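Local coordinates for piwi domain-containing protein (Vanderwaltozyma polyspora, PDB 5THE) that probably binds guide RNA through the C-terminal lobe (MID and PIWI domains) of a budding-yeast Argonaute, a protein that selects RNA targets for cleavage, at residues Ile172-Leu177 with Asp201-Ile206; Ile82-Ala87 with Ser197-Arg202; Tyr186-Leu191 with Met236-Lys241. All blocks are in the same frame, centred on the assembly; numbering follows the deposited sequence.

Interaction 1. Residues Ile172-Leu177 with Asp201-Ile206; sequences ISLLNL and DRLKYI. With nucleotides of chain B.
With chi1 of Leu174 at 179°, CG stands opposite the backbone N and CD2 is carried out from the helix toward Leu203, whose own CG swings anti to the carbonyl carbon and brings its CD2 in to meet it. The two helices lie on the Rossmann-like MID domain of Argonaute; the axes of segments 172-177 and 201-206 approach to 11.7 Å and are inclined by 30°. At that spacing the backbones stay well separated, and branched leucine and isoleucine side chains fill the interval. Leu174 CD2 reaches Leu203 CD2 at 3.7 Å, the two side chains crossing at about a right angle. The same methyl of Leu174 brushes Ile206 CG2 more loosely, and that isoleucine methyl is also met by Leu175 CD2, 3.8 Å away. Ile206 CG2 thus touches two successive leucines, with no polar group in the contact. Leu174 and Leu203 both also pack on Tyr189 of strand 185-191, so the helix pair lies against the parallel sheet. Lys204 points elsewhere on its helix: bent at chi2, it carries its charge to the RNA and to Asn215 OD1. Its NZ donates a hydrogen bond of 2.7 Å to OP1 of U1 of chain B.

Interaction 2. Residues Ile82-Ala87 with Ser197-Arg202; sequences IFINNA and SAVYDR. With nucleotides of chain B.
Val199 turns its two methyls toward Ile84 of strand 77-85 and Asn86, one for each partner. CG1 meets Ile84 CG2 at 4.0 Å, the side chains sliding past each other in opposite directions, and CG2 lies 3.9 Å from Asn86 CB. A compact beta-branched residue suits this place, because both methyls can be used without a long chain. Asn86 makes its closest approach through CB; its amide is engaged in the loop before the helix, with OD1 accepting from Arg193 N and ND2 donating to Asp196 OD2. Asp196 in turn accepts from Val199 N through OD1, so Asn86 and the start of the helix share one polar network.

The next residue, Tyr200, leads away from the strand into the 5'-nucleotide pocket of the MID domain. Its CB packs against C4 and N3 of U1 of chain B, and CG lies 3.5 Å from C4. Farther out, CD1 faces C5, CD2 faces C6 and N1, and CE2 comes up to the sugar and ester oxygens O4' and O5'. The uracil therefore covers one face of the ring, with C5 over its centre. At the tip, OH donates a 2.6 Å hydrogen bond to OP3, which lies in the ring plane, so one tyrosine holds both base and phosphate. Around this contact, strand 77-85 runs between strands 185-191 and 124-127, while helix 197-210 rests Tyr200 and Asp201 against Cys504 of helix 490-515.

Interaction 3. Residues Tyr186-Leu191 with Met236-Lys241; sequences YILYVL and MKMNLK. With nucleotides of chain B.
Tyr186 and Met238 meet at a slant, the thioether chain crossing the tyrosine in a Met-aromatic contact. This joins a strand of the MID domain's Rossmann-like parallel sheet to helix 228-241, its segment 236-241 running at 148° to segment 186-191. Extended beyond CG, Met238 lays its sulfur 4.7 Å from the ring centroid, 27° off the normal, while its CG sits 3.6 Å from Tyr186 CZ. The terminal CE then reaches Leu188 CD1 at 4.0 Å, so a flexible, polarisable chain covers both an aromatic and an aliphatic neighbour. Lys241 approaches the same tyrosine from another direction, its CB at the ring edge and the two side chains crossing at about a right angle; CD comes to 3.1 Å from Tyr186 OH, a close fit. The hydroxyl finds its polar partner in Ser216 OG, and Lys241 NZ bonds to Asn215 O. With an alanine in place of Tyr186, Ser216 would probably lose its hydroxyl mate and a gap would open beside the Met238 sulfur. One turn before Lys241, Lys237 faces the RNA: NZ donates to U1 OP2 of chain B at 2.8 Å and to A3 OP1 of chain B at 2.7 Å.

In the fold
Along the chain the segments come in the order 82-87, 172-177, 186-191, 197-206 and 236-241, so interaction 3 crosses the other two. Interactions 1 and 2 share helix 197-210 and have centres about 9 Å apart; interaction 3 is centred about 15 Å from each. Strands 77-85 and 185-191, which serve interactions 2 and 3, are parallel neighbours in one sheet, joined by backbone hydrogen bonds from Ile82 N to Leu188 O and Ile84 N to Val190 O. Leu203 of interaction 1 packs on Ile84 of interaction 2. Helices 197-210 and 228-241 both pack on this sheet, and Tyr200, Lys204 and Lys237 reach the RNA's 5' phosphate, consistent with a MID domain that anchors the guide's 5' end.

Interaction 1. Residues Ile172-Leu177 with Asp201-Ile206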
loop_
_atom_site.group_PDB
_atom_site.type_symbol
_atom_site.label_atom_id
_atom_site.label_comp_id
_atom_site.label_asym_id
_atom_site.label_seq_id
_atom_site.Cartn_x
_atom_site.Cartn_y
_atom_site.Cartn_z
ATOM N N ILE A 172 -23.697 -14.441 14.205
ATOM C CA ILE A 172 -23.954 -14.529 15.639
ATOM C C ILE A 172 -22.884 -15.379 16.307
ATOM O O ILE A 172 -22.329 -15.004 17.346
ATOM C CB ILE A 172 -25.374 -15.068 15.902
ATOM C CG1 ILE A 172 -26.408 -14.011 15.528
ATOM C CG2 ILE A 172 -25.533 -15.470 17.358
ATOM C CD1 ILE A 172 -27.834 -14.499 15.655
ATOM N N SER A 173 -22.557 -16.524 15.701
ATOM C CA SER A 173 -21.513 -17.381 16.256
ATOM C C SER A 173 -20.171 -16.671 16.270
ATOM O O SER A 173 -19.432 -16.748 17.256
ATOM C CB SER A 173 -21.397 -18.678 15.458
ATOM O OG SER A 173 -22.635 -19.347 15.389
ATOM N N LEU A 174 -19.828 -15.994 15.168
ATOM C CA LEU A 174 -18.531 -15.333 15.080
ATOM C C LEU A 174 -18.442 -14.179 16.071
ATOM O O LEU A 174 -17.418 -14.006 16.740
ATOM C CB LEU A 174 -18.286 -14.840 13.650
ATOM C CG LEU A 174 -16.950 -14.112 13.440
ATOM C CD1 LEU A 174 -15.782 -15.083 13.611
ATOM C CD2 LEU A 174 -16.889 -13.400 12.083
ATOM N N LEU A 175 -19.510 -13.388 16.181
ATOM C CA LEU A 175 -19.560 -12.320 17.173
ATOM C C LEU A 175 -19.278 -12.852 18.563
ATOM O O LEU A 175 -18.531 -12.238 19.334
ATOM C CB LEU A 175 -20.926 -11.640 17.147
ATOM C CG LEU A 175 -21.187 -10.747 15.941
ATOM C CD1 LEU A 175 -22.583 -10.158 16.020
ATOM C CD2 LEU A 175 -20.135 -9.657 15.858
ATOM N N ASN A 176 -19.869 -13.996 18.902
ATOM C CA ASN A 176 -19.590 -14.605 20.193
ATOM C C ASN A 176 -18.135 -15.043 20.282
ATOM O O ASN A 176 -17.489 -14.885 21.326
ATOM C CB ASN A 176 -20.522 -15.790 20.425
ATOM C CG ASN A 176 -20.340 -16.396 21.794
ATOM O OD1 ASN A 176 -20.746 -15.808 22.797
ATOM N ND2 ASN A 176 -19.710 -17.564 21.850
ATOM N N LEU A 177 -17.605 -15.592 19.189
ATOM C CA LEU A 177 -16.213 -16.019 19.163
ATOM C C LEU A 177 -15.270 -14.839 19.376
ATOM O O LEU A 177 -14.288 -14.946 20.119
ATOM C CB LEU A 177 -15.932 -16.718 17.832
ATOM C CG LEU A 177 -14.630 -17.489 17.638
ATOM C CD1 LEU A 177 -14.789 -18.471 16.483
ATOM C CD2 LEU A 177 -13.442 -16.551 17.383
ATOM N N ASP A 201 -16.577 -8.843 2.741
ATOM C CA ASP A 201 -16.839 -7.496 3.244
ATOM C C ASP A 201 -17.322 -7.541 4.680
ATOM O O ASP A 201 -16.853 -6.781 5.534
ATOM C CB ASP A 201 -17.887 -6.790 2.379
ATOM C CG ASP A 201 -17.369 -6.424 1.006
ATOM O OD1 ASP A 201 -16.156 -6.569 0.764
ATOM O OD2 ASP A 201 -18.178 -5.968 0.174
ATOM N N ARG A 202 -18.268 -8.440 4.958
ATOM C CA ARG A 202 -18.820 -8.550 6.296
ATOM C C ARG A 202 -17.783 -9.067 7.288
ATOM O O ARG A 202 -17.743 -8.619 8.438
ATOM C CB ARG A 202 -20.047 -9.458 6.267
ATOM C CG ARG A 202 -20.854 -9.415 7.538
ATOM C CD ARG A 202 -21.638 -8.127 7.610
ATOM N NE ARG A 202 -22.449 -8.047 8.815
ATOM C CZ ARG A 202 -23.252 -7.027 9.107
ATOM N NH1 ARG A 202 -23.370 -6.005 8.269
ATOM N NH2 ARG A 202 -23.939 -7.029 10.236
ATOM N N LEU A 203 -16.947 -10.020 6.869
ATOM C CA LEU A 203 -15.875 -10.492 7.749
ATOM C C LEU A 203 -14.954 -9.356 8.168
ATOM O O LEU A 203 -14.589 -9.244 9.344
ATOM C CB LEU A 203 -15.060 -11.580 7.062
ATOM C CG LEU A 203 -15.650 -12.985 7.084
ATOM C CD1 LEU A 203 -14.754 -13.911 6.308
ATOM C CD2 LEU A 203 -15.833 -13.480 8.521
ATOM N N LYS A 204 -14.563 -8.509 7.217
ATOM C CA LYS A 204 -13.706 -7.380 7.550
ATOM C C LYS A 204 -14.469 -6.327 8.340
ATOM O O LYS A 204 -13.931 -5.740 9.285
ATOM C CB LYS A 204 -13.106 -6.797 6.272
ATOM C CG LYS A 204 -12.168 -7.780 5.557
ATOM C CD LYS A 204 -11.004 -8.203 6.467
ATOM C CE LYS A 204 -9.919 -8.920 5.671
ATOM N NZ LYS A 204 -8.748 -9.336 6.528
ATOM N N TYR A 205 -15.732 -6.097 7.982
ATOM C CA TYR A 205 -16.556 -5.155 8.724
ATOM C C TYR A 205 -16.644 -5.540 10.192
ATOM O O TYR A 205 -16.488 -4.698 11.078
ATOM C CB TYR A 205 -17.941 -5.105 8.101
ATOM C CG TYR A 205 -18.931 -4.235 8.825
ATOM C CD1 TYR A 205 -18.922 -2.862 8.648
ATOM C CD2 TYR A 205 -19.899 -4.789 9.656
ATOM C CE1 TYR A 205 -19.842 -2.056 9.285
ATOM C CE2 TYR A 205 -20.824 -3.990 10.304
ATOM C CZ TYR A 205 -20.786 -2.621 10.111
ATOM O OH TYR A 205 -21.691 -1.801 10.739
ATOM N N ILE A 206 -16.888 -6.818 10.465
ATOM C CA ILE A 206 -16.966 -7.281 11.841
ATOM C C ILE A 206 -15.594 -7.262 12.491
ATOM O O ILE A 206 -15.416 -6.737 13.596
ATOM C CB ILE A 206 -17.577 -8.686 11.881
ATOM C CG1 ILE A 206 -19.053 -8.634 11.471
ATOM C CG2 ILE A 206 -17.411 -9.297 13.245
ATOM C CD1 ILE A 206 -19.593 -10.010 11.070
ATOM O OP3 U B 1 -7.276 -9.122 2.998
ATOM P P U B 1 -6.879 -10.490 3.382
ATOM O OP1 U B 1 -7.345 -10.775 4.760
ATOM O OP2 U B 1 -5.448 -10.682 3.093
ATOM O "O5'" U B 1 -7.691 -11.490 2.469
ATOM C "C5'" U B 1 -7.265 -11.805 1.151
ATOM C "C4'" U B 1 -7.918 -13.081 0.716
ATOM O "O4'" U B 1 -9.363 -12.892 0.661
ATOM C "C3'" U B 1 -7.491 -13.612 -0.645
ATOM O "O3'" U B 1 -7.346 -15.030 -0.561
ATOM C "C2'" U B 1 -8.666 -13.244 -1.554
ATOM O "O2'" U B 1 -8.836 -14.090 -2.670
ATOM C "C1'" U B 1 -9.854 -13.331 -0.594
ATOM N N1 U B 1 -10.985 -12.465 -0.984
ATOM C C2 U B 1 -12.210 -13.053 -1.184
ATOM O O2 U B 1 -12.377 -14.242 -1.017
ATOM N N3 U B 1 -13.228 -12.209 -1.566
ATOM C C4 U B 1 -13.130 -10.843 -1.760
ATOM O O4 U B 1 -14.131 -10.202 -2.093
ATOM C C5 U B 1 -11.822 -10.302 -1.549
ATOM C C6 U B 1 -10.820 -11.114 -1.186
#

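Interaction 2. Residues Ile82-Ala87 with Ser197-Arg202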
loop_
_atom_site.group_PDB
_atom_site.type_symbol
_atom_site.label_atom_id
_atom_site.label_comp_id
_atom_site.label_asym_id
_atom_site.label_seq_id
_atom_site.Cartn_x
_atom_site.Cartn_y
_atom_site.Cartn_z
ATOM N N ILE A 82 -10.384 -20.081 11.465
ATOM C CA ILE A 82 -11.841 -20.099 11.476
ATOM C C ILE A 82 -12.278 -20.398 10.053
ATOM O O ILE A 82 -12.053 -19.590 9.144
ATOM C CB ILE A 82 -12.435 -18.777 11.978
ATOM C CG1 ILE A 82 -11.989 -18.511 13.423
ATOM C CG2 ILE A 82 -13.973 -18.793 11.847
ATOM C CD1 ILE A 82 -12.518 -17.191 13.994
ATOM N N PHE A 83 -12.864 -21.570 9.850
ATOM C CA PHE A 83 -13.316 -21.979 8.527
ATOM C C PHE A 83 -14.694 -21.379 8.283
ATOM O O PHE A 83 -15.667 -21.730 8.959
ATOM C CB PHE A 83 -13.342 -23.502 8.417
ATOM C CG PHE A 83 -13.517 -24.005 7.011
ATOM C CD1 PHE A 83 -14.781 -24.159 6.465
ATOM C CD2 PHE A 83 -12.420 -24.326 6.238
ATOM C CE1 PHE A 83 -14.948 -24.615 5.167
ATOM C CE2 PHE A 83 -12.580 -24.789 4.939
ATOM C CZ PHE A 83 -13.846 -24.927 4.406
ATOM N N ILE A 84 -14.778 -20.461 7.327
ATOM C CA ILE A 84 -16.041 -19.827 6.972
ATOM C C ILE A 84 -16.638 -20.669 5.849
ATOM O O ILE A 84 -16.171 -20.633 4.709
ATOM C CB ILE A 84 -15.848 -18.370 6.559
ATOM C CG1 ILE A 84 -15.148 -17.593 7.694
ATOM C CG2 ILE A 84 -17.204 -17.741 6.199
ATOM C CD1 ILE A 84 -15.981 -17.436 9.011
ATOM N N ASN A 85 -17.649 -21.468 6.184
ATOM C CA ASN A 85 -18.256 -22.355 5.199
ATOM C C ASN A 85 -19.326 -21.572 4.441
ATOM O O ASN A 85 -20.518 -21.627 4.751
ATOM C CB ASN A 85 -18.839 -23.583 5.883
ATOM C CG ASN A 85 -19.421 -24.560 4.890
ATOM O OD1 ASN A 85 -18.896 -24.706 3.795
ATOM N ND2 ASN A 85 -20.508 -25.234 5.265
ATOM N N ASN A 86 -18.893 -20.802 3.439
ATOM C CA ASN A 86 -19.851 -19.997 2.681
ATOM C C ASN A 86 -20.381 -20.774 1.469
ATOM O O ASN A 86 -20.297 -20.344 0.325
ATOM C CB ASN A 86 -19.248 -18.646 2.289
ATOM C CG ASN A 86 -17.918 -18.773 1.548
ATOM O OD1 ASN A 86 -17.170 -19.724 1.749
ATOM N ND2 ASN A 86 -17.623 -17.800 0.693
ATOM N N ALA A 87 -20.954 -21.946 1.768
ATOM C CA ALA A 87 -21.737 -22.746 0.832
ATOM C C ALA A 87 -22.927 -23.333 1.587
ATOM O O ALA A 87 -23.022 -23.219 2.814
ATOM C CB ALA A 87 -20.902 -23.860 0.200
ATOM N N SER A 197 -17.667 -11.494 -2.233
ATOM C CA SER A 197 -17.405 -10.190 -1.634
ATOM C C SER A 197 -18.367 -9.883 -0.491
ATOM O O SER A 197 -17.980 -9.217 0.476
ATOM C CB SER A 197 -17.449 -9.101 -2.706
ATOM O OG SER A 197 -18.684 -9.132 -3.391
ATOM N N ALA A 198 -19.607 -10.382 -0.552
ATOM C CA ALA A 198 -20.542 -10.119 0.538
ATOM C C ALA A 198 -20.052 -10.754 1.827
ATOM O O ALA A 198 -20.180 -10.164 2.907
ATOM C CB ALA A 198 -21.940 -10.636 0.192
ATOM N N VAL A 199 -19.495 -11.964 1.733
ATOM C CA VAL A 199 -18.961 -12.621 2.916
ATOM C C VAL A 199 -17.663 -11.953 3.354
ATOM O O VAL A 199 -17.473 -11.663 4.540
ATOM C CB VAL A 199 -18.765 -14.121 2.659
ATOM C CG1 VAL A 199 -17.801 -14.684 3.662
ATOM C CG2 VAL A 199 -20.113 -14.861 2.782
ATOM N N TYR A 200 -16.763 -11.670 2.399
ATOM C CA TYR A 200 -15.490 -11.038 2.748
ATOM C C TYR A 200 -15.703 -9.654 3.356
ATOM O O TYR A 200 -15.062 -9.298 4.354
ATOM C CB TYR A 200 -14.600 -10.945 1.511
ATOM C CG TYR A 200 -13.296 -10.227 1.719
ATOM C CD1 TYR A 200 -13.188 -8.857 1.500
ATOM C CD2 TYR A 200 -12.149 -10.925 2.108
ATOM C CE1 TYR A 200 -11.974 -8.199 1.677
ATOM C CE2 TYR A 200 -10.944 -10.277 2.284
ATOM C CZ TYR A 200 -10.852 -8.922 2.065
ATOM O OH TYR A 200 -9.635 -8.281 2.246
ATOM N N ASP A 201 -16.577 -8.843 2.741
ATOM C CA ASP A 201 -16.839 -7.496 3.244
ATOM C C ASP A 201 -17.322 -7.541 4.680
ATOM O O ASP A 201 -16.853 -6.781 5.534
ATOM C CB ASP A 201 -17.887 -6.790 2.379
ATOM C CG ASP A 201 -17.369 -6.424 1.006
ATOM O OD1 ASP A 201 -16.156 -6.569 0.764
ATOM O OD2 ASP A 201 -18.178 -5.968 0.174
ATOM N N ARG A 202 -18.268 -8.440 4.958
ATOM C CA ARG A 202 -18.820 -8.550 6.296
ATOM C C ARG A 202 -17.783 -9.067 7.288
ATOM O O ARG A 202 -17.743 -8.619 8.438
ATOM C CB ARG A 202 -20.047 -9.458 6.267
ATOM C CG ARG A 202 -20.854 -9.415 7.538
ATOM C CD ARG A 202 -21.638 -8.127 7.610
ATOM N NE ARG A 202 -22.449 -8.047 8.815
ATOM C CZ ARG A 202 -23.252 -7.027 9.107
ATOM N NH1 ARG A 202 -23.370 -6.005 8.269
ATOM N NH2 ARG A 202 -23.939 -7.029 10.236
ATOM O OP3 U B 1 -7.276 -9.122 2.998
ATOM P P U B 1 -6.879 -10.490 3.382
ATOM O OP1 U B 1 -7.345 -10.775 4.760
ATOM O OP2 U B 1 -5.448 -10.682 3.093
ATOM O "O5'" U B 1 -7.691 -11.490 2.469
ATOM C "C5'" U B 1 -7.265 -11.805 1.151
ATOM C "C4'" U B 1 -7.918 -13.081 0.716
ATOM O "O4'" U B 1 -9.363 -12.892 0.661
ATOM C "C3'" U B 1 -7.491 -13.612 -0.645
ATOM O "O3'" U B 1 -7.346 -15.030 -0.561
ATOM C "C2'" U B 1 -8.666 -13.244 -1.554
ATOM O "O2'" U B 1 -8.836 -14.090 -2.670
ATOM C "C1'" U B 1 -9.854 -13.331 -0.594
ATOM N N1 U B 1 -10.985 -12.465 -0.984
ATOM C C2 U B 1 -12.210 -13.053 -1.184
ATOM O O2 U B 1 -12.377 -14.242 -1.017
ATOM N N3 U B 1 -13.228 -12.209 -1.566
ATOM C C4 U B 1 -13.130 -10.843 -1.760
ATOM O O4 U B 1 -14.131 -10.202 -2.093
ATOM C C5 U B 1 -11.822 -10.302 -1.549
ATOM C C6 U B 1 -10.820 -11.114 -1.186
#

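Interaction 3. Residues Tyr186-Leu191 with Met236-Lys241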
loop_
_atom_site.group_PDB
_atom_site.type_symbol
_atom_site.label_atom_id
_atom_site.label_comp_id
_atom_site.label_asym_id
_atom_site.label_seq_id
_atom_site.Cartn_x
_atom_site.Cartn_y
_atom_site.Cartn_z
ATOM N N TYR A 186 -4.042 -14.219 16.430
ATOM C CA TYR A 186 -4.224 -13.806 15.050
ATOM C C TYR A 186 -5.247 -14.734 14.426
ATOM O O TYR A 186 -5.127 -15.958 14.550
ATOM C CB TYR A 186 -2.898 -13.876 14.281
ATOM C CG TYR A 186 -2.919 -13.097 12.990
ATOM C CD1 TYR A 186 -3.582 -13.593 11.868
ATOM C CD2 TYR A 186 -2.296 -11.855 12.897
ATOM C CE1 TYR A 186 -3.619 -12.881 10.690
ATOM C CE2 TYR A 186 -2.322 -11.130 11.720
ATOM C CZ TYR A 186 -2.987 -11.649 10.621
ATOM O OH TYR A 186 -3.027 -10.945 9.451
ATOM N N ILE A 187 -6.258 -14.166 13.779
ATOM C CA ILE A 187 -7.314 -14.968 13.179
ATOM C C ILE A 187 -6.986 -15.239 11.719
ATOM O O ILE A 187 -6.675 -14.316 10.963
ATOM C CB ILE A 187 -8.674 -14.272 13.292
ATOM C CG1 ILE A 187 -9.128 -14.215 14.743
ATOM C CG2 ILE A 187 -9.702 -15.022 12.441
ATOM C CD1 ILE A 187 -10.209 -13.207 14.940
ATOM N N LEU A 188 -7.102 -16.497 11.312
ATOM C CA LEU A 188 -7.014 -16.875 9.902
ATOM C C LEU A 188 -8.392 -17.344 9.449
ATOM O O LEU A 188 -8.843 -18.430 9.821
ATOM C CB LEU A 188 -5.958 -17.956 9.687
ATOM C CG LEU A 188 -5.850 -18.480 8.256
ATOM C CD1 LEU A 188 -5.527 -17.339 7.275
ATOM C CD2 LEU A 188 -4.809 -19.600 8.181
ATOM N N TYR A 189 -9.079 -16.514 8.680
ATOM C CA TYR A 189 -10.336 -16.936 8.083
ATOM C C TYR A 189 -10.026 -17.787 6.854
ATOM O O TYR A 189 -9.330 -17.333 5.937
ATOM C CB TYR A 189 -11.182 -15.726 7.706
ATOM C CG TYR A 189 -11.758 -14.977 8.881
ATOM C CD1 TYR A 189 -12.621 -15.609 9.775
ATOM C CD2 TYR A 189 -11.488 -13.620 9.070
ATOM C CE1 TYR A 189 -13.165 -14.924 10.840
ATOM C CE2 TYR A 189 -12.031 -12.926 10.145
ATOM C CZ TYR A 189 -12.871 -13.585 11.026
ATOM O OH TYR A 189 -13.420 -12.912 12.098
ATOM N N VAL A 190 -10.521 -19.021 6.845
ATOM C CA VAL A 190 -10.332 -19.941 5.726
ATOM C C VAL A 190 -11.666 -20.034 5.000
ATOM O O VAL A 190 -12.628 -20.613 5.523
ATOM C CB VAL A 190 -9.853 -21.319 6.199
ATOM C CG1 VAL A 190 -9.677 -22.270 5.022
ATOM C CG2 VAL A 190 -8.526 -21.174 6.970
ATOM N N LEU A 191 -11.734 -19.461 3.801
ATOM C CA LEU A 191 -13.004 -19.348 3.082
ATOM C C LEU A 191 -13.238 -20.583 2.230
ATOM O O LEU A 191 -12.392 -20.941 1.407
ATOM C CB LEU A 191 -13.027 -18.104 2.193
ATOM C CG LEU A 191 -12.535 -16.831 2.868
ATOM C CD1 LEU A 191 -12.524 -15.693 1.874
ATOM C CD2 LEU A 191 -13.397 -16.491 4.075
ATOM N N MET A 236 3.685 -12.465 4.895
ATOM C CA MET A 236 4.148 -11.095 4.708
ATOM C C MET A 236 3.117 -10.120 5.243
ATOM O O MET A 236 3.439 -9.195 6.004
ATOM C CB MET A 236 4.430 -10.824 3.231
ATOM C CG MET A 236 5.649 -11.588 2.695
ATOM S SD MET A 236 6.116 -11.120 1.030
ATOM C CE MET A 236 7.227 -9.742 1.290
ATOM N N LYS A 237 1.852 -10.362 4.899
ATOM C CA LYS A 237 0.764 -9.488 5.321
ATOM C C LYS A 237 0.533 -9.587 6.818
ATOM O O LYS A 237 0.352 -8.568 7.487
ATOM C CB LYS A 237 -0.509 -9.833 4.530
ATOM C CG LYS A 237 -0.363 -9.557 3.029
ATOM C CD LYS A 237 -0.942 -10.668 2.138
ATOM C CE LYS A 237 -2.467 -10.774 2.228
ATOM N NZ LYS A 237 -3.204 -9.548 1.770
ATOM N N MET A 238 0.536 -10.811 7.357
ATOM C CA MET A 238 0.366 -10.993 8.794
ATOM C C MET A 238 1.433 -10.235 9.560
ATOM O O MET A 238 1.137 -9.518 10.524
ATOM C CB MET A 238 0.434 -12.477 9.139
ATOM C CG MET A 238 -0.668 -13.306 8.486
ATOM S SD MET A 238 -0.453 -15.042 8.923
ATOM C CE MET A 238 -2.038 -15.742 8.408
ATOM N N ASN A 239 2.689 -10.387 9.134
ATOM C CA ASN A 239 3.796 -9.755 9.840
ATOM C C ASN A 239 3.623 -8.242 9.886
ATOM O O ASN A 239 3.851 -7.620 10.928
ATOM C CB ASN A 239 5.122 -10.127 9.174
ATOM C CG ASN A 239 6.351 -9.727 10.017
ATOM O OD1 ASN A 239 7.374 -9.340 9.485
ATOM N ND2 ASN A 239 6.257 -9.883 11.310
ATOM N N LEU A 240 3.196 -7.635 8.768
ATOM C CA LEU A 240 2.912 -6.199 8.771
ATOM C C LEU A 240 1.813 -5.855 9.773
ATOM O O LEU A 240 1.946 -4.895 10.546
ATOM C CB LEU A 240 2.530 -5.721 7.369
ATOM C CG LEU A 240 3.672 -5.769 6.337
ATOM C CD1 LEU A 240 3.155 -5.446 4.936
ATOM C CD2 LEU A 240 4.827 -4.815 6.735
ATOM N N LYS A 241 0.709 -6.621 9.760
ATOM C CA LYS A 241 -0.381 -6.386 10.702
ATOM C C LYS A 241 0.088 -6.538 12.138
ATOM O O LYS A 241 -0.396 -5.833 13.027
ATOM C CB LYS A 241 -1.545 -7.336 10.409
ATOM C CG LYS A 241 -2.352 -6.885 9.198
ATOM C CD LYS A 241 -3.210 -7.995 8.661
ATOM C CE LYS A 241 -4.192 -7.488 7.612
ATOM N NZ LYS A 241 -4.999 -8.629 7.047
ATOM O OP3 U B 1 -7.276 -9.122 2.998
ATOM P P U B 1 -6.879 -10.490 3.382
ATOM O OP1 U B 1 -7.345 -10.775 4.760
ATOM O OP2 U B 1 -5.448 -10.682 3.093
ATOM O "O5'" U B 1 -7.691 -11.490 2.469
ATOM C "C5'" U B 1 -7.265 -11.805 1.151
ATOM C "C4'" U B 1 -7.918 -13.081 0.716
ATOM O "O4'" U B 1 -9.363 -12.892 0.661
ATOM C "C3'" U B 1 -7.491 -13.612 -0.645
ATOM O "O3'" U B 1 -7.346 -15.030 -0.561
ATOM C "C2'" U B 1 -8.666 -13.244 -1.554
ATOM O "O2'" U B 1 -8.836 -14.090 -2.670
ATOM C "C1'" U B 1 -9.854 -13.331 -0.594
ATOM N N1 U B 1 -10.985 -12.465 -0.984
ATOM C C2 U B 1 -12.210 -13.053 -1.184
ATOM O O2 U B 1 -12.377 -14.242 -1.017
ATOM N N3 U B 1 -13.228 -12.209 -1.566
ATOM C C4 U B 1 -13.130 -10.843 -1.760
ATOM O O4 U B 1 -14.131 -10.202 -2.093
ATOM C C5 U B 1 -11.822 -10.302 -1.549
ATOM C C6 U B 1 -10.820 -11.114 -1.186
ATOM P P A B 2 -6.312 -15.791 -1.526
ATOM O OP1 A B 2 -6.781 -15.554 -2.915
ATOM O OP2 A B 2 -6.151 -17.180 -0.993
ATOM O "O5'" A B 2 -4.940 -15.009 -1.332
ATOM C "C5'" A B 2 -4.420 -14.744 -0.027
ATOM C "C4'" A B 2 -2.952 -14.432 -0.087
ATOM O "O4'" A B 2 -2.229 -15.623 -0.465
ATOM C "C3'" A B 2 -2.535 -13.417 -1.134
ATOM O "O3'" A B 2 -2.746 -12.100 -0.715
ATOM C "C2'" A B 2 -1.071 -13.762 -1.361
ATOM O "O2'" A B 2 -0.287 -13.317 -0.262
ATOM C "C1'" A B 2 -1.134 -15.281 -1.297
ATOM N N9 A B 2 -1.391 -15.908 -2.609
ATOM C C8 A B 2 -2.617 -16.140 -3.183
ATOM N N7 A B 2 -2.562 -16.758 -4.329
ATOM C C5 A B 2 -1.198 -16.972 -4.504
ATOM C C6 A B 2 -0.492 -17.585 -5.534
ATOM N N6 A B 2 -1.122 -18.104 -6.590
ATOM N N1 A B 2 0.864 -17.631 -5.431
ATOM C C2 A B 2 1.437 -17.090 -4.342
ATOM N N3 A B 2 0.869 -16.474 -3.293
ATOM C C4 A B 2 -0.458 -16.451 -3.456
ATOM P P A B 3 -3.113 -10.980 -1.792
ATOM O OP1 A B 3 -3.368 -9.778 -0.941
ATOM O OP2 A B 3 -4.163 -11.483 -2.728
ATOM O "O5'" A B 3 -1.759 -10.791 -2.617
ATOM C "C5'" A B 3 -0.591 -10.322 -1.963
ATOM C "C4'" A B 3 0.627 -10.489 -2.828
ATOM O "O4'" A B 3 0.940 -11.893 -3.020
ATOM C "C3'" A B 3 0.512 -9.947 -4.239
ATOM O "O3'" A B 3 0.693 -8.554 -4.270
ATOM C "C2'" A B 3 1.608 -10.710 -4.964
ATOM O "O2'" A B 3 2.883 -10.154 -4.663
ATOM C "C1'" A B 3 1.491 -12.086 -4.304
ATOM N N9 A B 3 0.559 -12.907 -5.075
ATOM C C8 A B 3 -0.818 -12.868 -5.040
ATOM N N7 A B 3 -1.370 -13.690 -5.900
ATOM C C5 A B 3 -0.290 -14.288 -6.524
ATOM C C6 A B 3 -0.241 -15.243 -7.531
ATOM N N6 A B 3 -1.358 -15.767 -8.066
ATOM N N1 A B 3 0.988 -15.626 -7.938
ATOM C C2 A B 3 2.073 -15.064 -7.364
ATOM N N3 A B 3 2.157 -14.136 -6.405
ATOM C C4 A B 3 0.912 -13.800 -6.039
#